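Local structure of beta-fructofuranosidase, insoluble isoenzyme CWINV1 (Arabidopsis thaliana, 2OXB) at residues G152-K155 / K156-I160; K177-L180 / K181-K184; W388-P391 / Q392-C395. The protein hydrolyses terminal beta-D-fructofuranoside residues, acting on sucrose and 1-kestose and, less readily, on neokestose and levan in the plant cell wall. The protein carries 1 engineered substitution. All coordinates share one frame; numbering follows the deposited sequence.

How the interactions relate
From the N terminus, interaction 1 comes first, in the loop that leads into strand 157-165; interaction 2 closes the short loop between strands 168-176 and 182-192; interaction 3 starts helix 391-397. The three follow in series, neither nesting nor crossing. Interactions 1 and 2 sit at one end of the same antiparallel sheet, their centres about 9 Å apart, and they meet: Lys155 NZ bonds to Lys177 O, Trp157 packs edge-to-face with Phe179, and Val159 touches Trp182. Interaction 3 stands apart in the C-terminal part, its centre about 41 Å and 46 Å from theirs. One pair thus belongs to the propeller, the third to the beta-sandwich part.

Interaction 1: G152-K155 / K156-I160; sequences GQDK and KWRVI
Asp154 OD1 is approached by two side chains from the start of the following strand, the NH2 end of Arg158 and the methylenes of Lys156. The link to Arg158 is a long salt bridge, 3.8 Å from Asp154 OD1 to Arg158 NH2. OD1 comes in at the edge of the guanidinium, near its plane, and the two flat groups are almost parallel, their planes 11° apart. Asp252 holds the same guanidinium through NH1 in a second salt bridge, so the buried Arg158 is shared by two carboxylates, which would probably offset its charge and limit its rotation. Lys156 reaches the Asp154 carboxylate with its aliphatic part: its CD lies 3.8 Å from Asp154 CG. The chain then bends at its last torsion (chi4 61°), which brings NZ to 4.1 Å from Asp154 OD2, an attraction short of a salt bridge. Trp157 CD1 lies 3.3 Å from Lys155 O, which stands obliquely to the ring. Gly152 CA is oblique to the guanidinium, 4.4 Å from Arg158 NE, with a phi of 152° that suits a residue lacking a side chain. Residues 152-155 thus end the loop entering strand 157-165, which pairs with strand 168-176 through Trp157 and Ser176 and bonds along its other edge to Trp150 and Thr147, consistent with a blade of the five-bladed beta-propeller of glycosyl hydrolase family 32.

Interaction 2: K177-L180 / K181-K184; sequences KDFL and KWEK
A beta-hairpin connection, between strands 168-176 and 182-192, is closed here by one backbone bond and one aromatic pair. Lys177 N donates to Lys181 O at 3.0 Å, with an angle of 155° at the hydrogen, and Ser176 OG gives that carbonyl a second partner. Within the loop Phe179 adopts a left-handed backbone conformation, and its ring ends up beside Trp182, both side chains pointing the same way. The pair is T-shaped: the benzo edge of Trp182 is directed at the face of Phe179, with planes at 71° and ring centroids 5.1 Å apart. Trp182 CZ2 stands over the middle of the phenyl ring, 3.8 Å from Phe179 CG. At another edge of the indole, near its plane, lies Leu180 O. On the exposed side, Lys177 CG rests 3.5 Å from Lys181 CB where the two chains meet at about a right angle. Lys181 CG is anti to its own carbonyl carbon (chi1 -49°), and from there the extended chain carries NZ to 4.6 Å from Asp178 OD2, opposite charges not in contact that may still attract weakly. Trp182 also packs on Tyr174 and Ser176 of the neighbouring strand 168-176 and on Leu129 and Met130, while Phe179 touches Val91 in another loop.

Interaction 3: W388-P391 / Q392-C395; sequences WTDP and QLIC
The chain turns from loop into the first turn of helix 391-397, with Ile394 N bonded to Asp390 O at 3.1 Å and Cys395 N to Pro391 O at 3.1 Å. Asp390 is the N-cap. Its side chain bends back over the helix start, and OD1 accepts from Leu393 N at 2.8 Å, a nearly straight bond (167° at the hydrogen) though the donor sits above the carboxylate plane, 43° out of it. With CG anti to the backbone N (chi1 177°), the carboxylate is swung beside its own carbonyl carbon and onto this N-H. With an alanine here, Leu393 N would probably lose its capping acceptor, and the helix start is likely to fray more easily. Trp388, two residues before the cap, is the hydrophobic partner of the turn. Ile394 CG2 makes a CH-pi contact over one indole face, off toward the rim and 4.3 Å from the centroid of the Trp388 six-membered ring, while Ile394 CD1 packs on Trp388 CB at 3.3 Å. This short helix follows strand 382-383: the disulfide from Cys395 to Cys444 ties it to strand 439-446, Trp388 touches Met398 just beyond it, and Gln392 reaches Arg268 of the N-terminal part.

Interaction 1: G152-K155 / K156-I160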
loop_
_atom_site.group_PDB
_atom_site.type_symbol
_atom_site.label_atom_id
_atom_site.label_comp_id
_atom_site.label_asym_id
_atom_site.label_seq_id
_atom_site.Cartn_x
_atom_site.Cartn_y
_atom_site.Cartn_z
ATOM N N GLY A 152 -4.510 -1.106 26.568
ATOM C CA GLY A 152 -4.476 -2.474 27.046
ATOM C C GLY A 152 -5.607 -2.763 28.011
ATOM O O GLY A 152 -6.480 -1.920 28.231
ATOM N N GLN A 153 -5.602 -3.964 28.581
ATOM C CA GLN A 153 -6.624 -4.339 29.544
ATOM C C GLN A 153 -6.288 -3.626 30.850
ATOM O O GLN A 153 -6.843 -3.933 31.899
ATOM C CB GLN A 153 -6.651 -5.856 29.766
ATOM C CG GLN A 153 -8.072 -6.449 29.776
ATOM C CD GLN A 153 -8.284 -7.523 30.851
ATOM O OE1 GLN A 153 -7.485 -8.448 30.986
ATOM N NE2 GLN A 153 -9.376 -7.403 31.608
ATOM N N ASP A 154 -5.357 -2.679 30.762
ATOM C CA ASP A 154 -4.930 -1.866 31.900
ATOM C C ASP A 154 -4.478 -0.489 31.386
ATOM O O ASP A 154 -4.784 -0.112 30.250
ATOM C CB ASP A 154 -3.785 -2.550 32.665
ATOM C CG ASP A 154 -3.298 -3.819 31.990
ATOM O OD1 ASP A 154 -2.882 -3.753 30.813
ATOM O OD2 ASP A 154 -3.319 -4.883 32.642
ATOM N N LYS A 155 -3.763 0.259 32.224
ATOM C CA LYS A 155 -3.269 1.590 31.864
ATOM C C LYS A 155 -2.021 1.490 31.002
ATOM O O LYS A 155 -1.634 2.449 30.335
ATOM C CB LYS A 155 -2.904 2.394 33.118
ATOM C CG LYS A 155 -2.445 3.826 32.824
ATOM C CD LYS A 155 -1.573 4.403 33.937
ATOM C CE LYS A 155 -1.388 5.915 33.770
ATOM N NZ LYS A 155 -1.038 6.321 32.375
ATOM N N LYS A 156 -1.398 0.320 31.022
ATOM C CA LYS A 156 -0.164 0.085 30.292
ATOM C C LYS A 156 -0.273 0.302 28.793
ATOM O O LYS A 156 -0.910 -0.473 28.086
ATOM C CB LYS A 156 0.326 -1.332 30.597
ATOM C CG LYS A 156 0.508 -1.583 32.099
ATOM C CD LYS A 156 0.432 -3.058 32.470
ATOM C CE LYS A 156 0.481 -3.251 33.997
ATOM N NZ LYS A 156 -0.650 -2.603 34.731
ATOM N N TRP A 157 0.353 1.371 28.314
ATOM C CA TRP A 157 0.343 1.664 26.889
ATOM C C TRP A 157 1.375 0.781 26.200
ATOM O O TRP A 157 2.483 0.602 26.699
ATOM C CB TRP A 157 0.658 3.144 26.630
ATOM C CG TRP A 157 -0.507 4.059 26.863
ATOM C CD1 TRP A 157 -0.848 4.694 28.031
ATOM C CD2 TRP A 157 -1.514 4.408 25.910
ATOM N NE1 TRP A 157 -2.005 5.414 27.858
ATOM C CE2 TRP A 157 -2.436 5.256 26.567
ATOM C CE3 TRP A 157 -1.729 4.083 24.561
ATOM C CZ2 TRP A 157 -3.560 5.788 25.919
ATOM C CZ3 TRP A 157 -2.847 4.609 23.915
ATOM C CH2 TRP A 157 -3.750 5.454 24.600
ATOM N N ARG A 158 1.008 0.219 25.055
ATOM C CA ARG A 158 1.928 -0.646 24.332
ATOM C C ARG A 158 2.190 -0.115 22.928
ATOM O O ARG A 158 1.328 0.517 22.319
ATOM C CB ARG A 158 1.378 -2.087 24.275
ATOM C CG ARG A 158 1.306 -2.806 25.645
ATOM C CD ARG A 158 -0.095 -3.340 25.926
ATOM N NE ARG A 158 -0.274 -3.893 27.275
ATOM C CZ ARG A 158 0.109 -5.111 27.662
ATOM N NH1 ARG A 158 0.705 -5.933 26.809
ATOM N NH2 ARG A 158 -0.117 -5.514 28.908
ATOM N N VAL A 159 3.410 -0.343 22.447
ATOM C CA VAL A 159 3.829 0.065 21.108
ATOM C C VAL A 159 4.989 -0.845 20.710
ATOM O O VAL A 159 5.612 -1.471 21.568
ATOM C CB VAL A 159 4.301 1.540 21.058
ATOM C CG1 VAL A 159 5.664 1.701 21.723
ATOM C CG2 VAL A 159 4.363 2.005 19.614
ATOM N N ILE A 160 5.267 -0.942 19.417
ATOM C CA ILE A 160 6.355 -1.791 18.961
ATOM C C ILE A 160 7.270 -1.054 17.992
ATOM O O ILE A 160 6.849 -0.134 17.282
ATOM C CB ILE A 160 5.823 -3.048 18.275
ATOM C CG1 ILE A 160 4.838 -2.652 17.178
ATOM C CG2 ILE A 160 5.181 -3.981 19.314
ATOM C CD1 ILE A 160 4.368 -3.805 16.335
#

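Interaction 2: K177-L180 / K181-K184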
loop_
_atom_site.group_PDB
_atom_site.type_symbol
_atom_site.label_atom_id
_atom_site.label_comp_id
_atom_site.label_asym_id
_atom_site.label_seq_id
_atom_site.Cartn_x
_atom_site.Cartn_y
_atom_site.Cartn_z
ATOM N N LYS A 177 3.961 3.579 31.382
ATOM C CA LYS A 177 3.172 3.848 32.569
ATOM C C LYS A 177 2.043 4.803 32.191
ATOM O O LYS A 177 0.871 4.461 32.306
ATOM C CB LYS A 177 4.072 4.488 33.632
ATOM C CG LYS A 177 5.465 3.866 33.760
ATOM C CD LYS A 177 5.396 2.411 34.189
ATOM C CE LYS A 177 6.684 1.958 34.857
ATOM N NZ LYS A 177 6.909 2.581 36.196
ATOM N N ASP A 178 2.429 5.996 31.733
ATOM C CA ASP A 178 1.510 7.062 31.316
ATOM C C ASP A 178 1.994 7.825 30.082
ATOM O O ASP A 178 2.001 9.056 30.074
ATOM C CB ASP A 178 1.309 8.068 32.451
ATOM C CG ASP A 178 2.603 8.365 33.208
ATOM O OD1 ASP A 178 3.677 8.516 32.555
ATOM O OD2 ASP A 178 2.529 8.458 34.462
ATOM N N PHE A 179 2.399 7.091 29.052
ATOM C CA PHE A 179 2.875 7.679 27.806
ATOM C C PHE A 179 4.064 8.606 28.023
ATOM O O PHE A 179 4.233 9.585 27.303
ATOM C CB PHE A 179 1.749 8.458 27.115
ATOM C CG PHE A 179 1.734 8.314 25.613
ATOM C CD1 PHE A 179 1.056 7.260 25.011
ATOM C CD2 PHE A 179 2.389 9.235 24.800
ATOM C CE1 PHE A 179 1.029 7.130 23.626
ATOM C CE2 PHE A 179 2.365 9.108 23.413
ATOM C CZ PHE A 179 1.683 8.054 22.828
ATOM N N LEU A 180 4.893 8.295 29.011
ATOM C CA LEU A 180 6.069 9.106 29.307
ATOM C C LEU A 180 7.236 8.198 29.692
ATOM O O LEU A 180 8.309 8.265 29.095
ATOM C CB LEU A 180 5.750 10.096 30.438
ATOM C CG LEU A 180 6.818 11.127 30.825
ATOM C CD1 LEU A 180 6.163 12.444 31.199
ATOM C CD2 LEU A 180 7.659 10.584 31.971
ATOM N N LYS A 181 7.020 7.357 30.698
ATOM C CA LYS A 181 8.042 6.416 31.143
ATOM C C LYS A 181 7.779 5.143 30.355
ATOM O O LYS A 181 6.714 4.535 30.489
ATOM C CB LYS A 181 7.890 6.127 32.636
ATOM C CG LYS A 181 7.759 7.368 33.506
ATOM C CD LYS A 181 7.252 7.021 34.910
ATOM C CE LYS A 181 7.054 8.273 35.761
ATOM N NZ LYS A 181 6.345 8.004 37.052
ATOM N N TRP A 182 8.732 4.744 29.521
ATOM C CA TRP A 182 8.534 3.543 28.734
ATOM C C TRP A 182 9.510 2.435 29.110
ATOM O O TRP A 182 10.732 2.575 28.990
ATOM C CB TRP A 182 8.626 3.862 27.241
ATOM C CG TRP A 182 7.609 4.866 26.778
ATOM C CD1 TRP A 182 7.593 6.192 27.063
ATOM C CD2 TRP A 182 6.467 4.623 25.944
ATOM N NE1 TRP A 182 6.517 6.798 26.461
ATOM C CE2 TRP A 182 5.808 5.855 25.769
ATOM C CE3 TRP A 182 5.937 3.485 25.332
ATOM C CZ2 TRP A 182 4.645 5.985 25.002
ATOM C CZ3 TRP A 182 4.778 3.612 24.568
ATOM C CH2 TRP A 182 4.146 4.855 24.412
ATOM N N GLU A 183 8.938 1.336 29.589
ATOM C CA GLU A 183 9.700 0.171 29.998
ATOM C C GLU A 183 9.886 -0.728 28.782
ATOM O O GLU A 183 8.941 -0.975 28.025
ATOM C CB GLU A 183 8.956 -0.584 31.112
ATOM C CG GLU A 183 9.695 -1.811 31.655
ATOM C CD GLU A 183 10.848 -1.465 32.594
ATOM O OE1 GLU A 183 11.835 -2.234 32.616
ATOM O OE2 GLU A 183 10.762 -0.444 33.319
ATOM N N LYS A 184 11.115 -1.201 28.600
ATOM C CA LYS A 184 11.462 -2.074 27.483
ATOM C C LYS A 184 11.025 -3.504 27.783
ATOM O O LYS A 184 11.635 -4.197 28.597
ATOM C CB LYS A 184 12.975 -2.014 27.234
ATOM C CG LYS A 184 13.466 -2.776 26.015
ATOM C CD LYS A 184 13.627 -4.266 26.288
ATOM C CE LYS A 184 14.168 -4.984 25.065
ATOM N NZ LYS A 184 14.370 -6.433 25.317
#

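Interaction 3: W388-P391 / Q392-C395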
loop_
_atom_site.group_PDB
_atom_site.type_symbol
_atom_site.label_atom_id
_atom_site.label_comp_id
_atom_site.label_asym_id
_atom_site.label_seq_id
_atom_site.Cartn_x
_atom_site.Cartn_y
_atom_site.Cartn_z
ATOM N N TRP A 388 4.721 -24.185 -10.806
ATOM C CA TRP A 388 4.046 -22.892 -10.786
ATOM C C TRP A 388 3.346 -22.568 -9.463
ATOM O O TRP A 388 2.139 -22.760 -9.326
ATOM C CB TRP A 388 3.040 -22.843 -11.934
ATOM C CG TRP A 388 3.647 -23.015 -13.291
ATOM C CD1 TRP A 388 4.960 -23.250 -13.588
ATOM C CD2 TRP A 388 2.959 -22.951 -14.541
ATOM N NE1 TRP A 388 5.132 -23.332 -14.950
ATOM C CE2 TRP A 388 3.919 -23.153 -15.560
ATOM C CE3 TRP A 388 1.621 -22.741 -14.900
ATOM C CZ2 TRP A 388 3.584 -23.149 -16.919
ATOM C CZ3 TRP A 388 1.284 -22.738 -16.248
ATOM C CH2 TRP A 388 2.265 -22.940 -17.243
ATOM N N THR A 389 4.110 -22.043 -8.508
ATOM C CA THR A 389 3.587 -21.704 -7.187
ATOM C C THR A 389 3.674 -20.207 -6.879
ATOM O O THR A 389 2.833 -19.662 -6.174
ATOM C CB THR A 389 4.360 -22.459 -6.098
ATOM O OG1 THR A 389 5.712 -21.988 -6.084
ATOM C CG2 THR A 389 4.350 -23.955 -6.368
ATOM N N ASP A 390 4.705 -19.551 -7.393
ATOM C CA ASP A 390 4.887 -18.117 -7.167
ATOM C C ASP A 390 4.174 -17.370 -8.291
ATOM O O ASP A 390 4.540 -17.512 -9.455
ATOM C CB ASP A 390 6.378 -17.774 -7.168
ATOM C CG ASP A 390 6.643 -16.286 -6.999
ATOM O OD1 ASP A 390 6.099 -15.494 -7.785
ATOM O OD2 ASP A 390 7.401 -15.902 -6.085
ATOM N N PRO A 391 3.149 -16.564 -7.949
ATOM C CA PRO A 391 2.354 -15.778 -8.905
ATOM C C PRO A 391 3.271 -15.004 -9.846
ATOM O O PRO A 391 3.275 -15.227 -11.054
ATOM C CB PRO A 391 1.549 -14.839 -8.005
ATOM C CG PRO A 391 1.461 -15.567 -6.712
ATOM C CD PRO A 391 2.832 -16.171 -6.565
ATOM N N GLN A 392 4.034 -14.087 -9.257
ATOM C CA GLN A 392 4.999 -13.241 -9.956
ATOM C C GLN A 392 5.795 -14.055 -11.002
ATOM O O GLN A 392 5.862 -13.680 -12.174
ATOM C CB GLN A 392 5.946 -12.616 -8.908
ATOM C CG GLN A 392 6.987 -11.626 -9.428
ATOM C CD GLN A 392 7.944 -11.114 -8.341
ATOM O OE1 GLN A 392 8.812 -10.287 -8.608
ATOM N NE2 GLN A 392 7.784 -11.607 -7.120
ATOM N N LEU A 393 6.368 -15.177 -10.561
ATOM C CA LEU A 393 7.174 -16.063 -11.396
ATOM C C LEU A 393 6.455 -16.599 -12.621
ATOM O O LEU A 393 7.052 -16.756 -13.696
ATOM C CB LEU A 393 7.651 -17.263 -10.583
ATOM C CG LEU A 393 9.116 -17.679 -10.715
ATOM C CD1 LEU A 393 9.966 -16.735 -9.867
ATOM C CD2 LEU A 393 9.283 -19.118 -10.237
ATOM N N ILE A 394 5.179 -16.909 -12.464
ATOM C CA ILE A 394 4.448 -17.442 -13.591
ATOM C C ILE A 394 4.177 -16.357 -14.618
ATOM O O ILE A 394 4.271 -16.606 -15.811
ATOM C CB ILE A 394 3.106 -18.058 -13.170
ATOM C CG1 ILE A 394 3.238 -18.787 -11.834
ATOM C CG2 ILE A 394 2.656 -19.019 -14.238
ATOM C CD1 ILE A 394 4.357 -19.813 -11.817
ATOM N N CYS A 395 3.846 -15.160 -14.144
ATOM C CA CYS A 395 3.552 -14.043 -15.016
ATOM C C CYS A 395 4.789 -13.602 -15.761
ATOM O O CYS A 395 4.703 -13.028 -16.828
ATOM C CB CYS A 395 3.008 -12.874 -14.207
ATOM S SG CYS A 395 1.414 -13.174 -13.383
#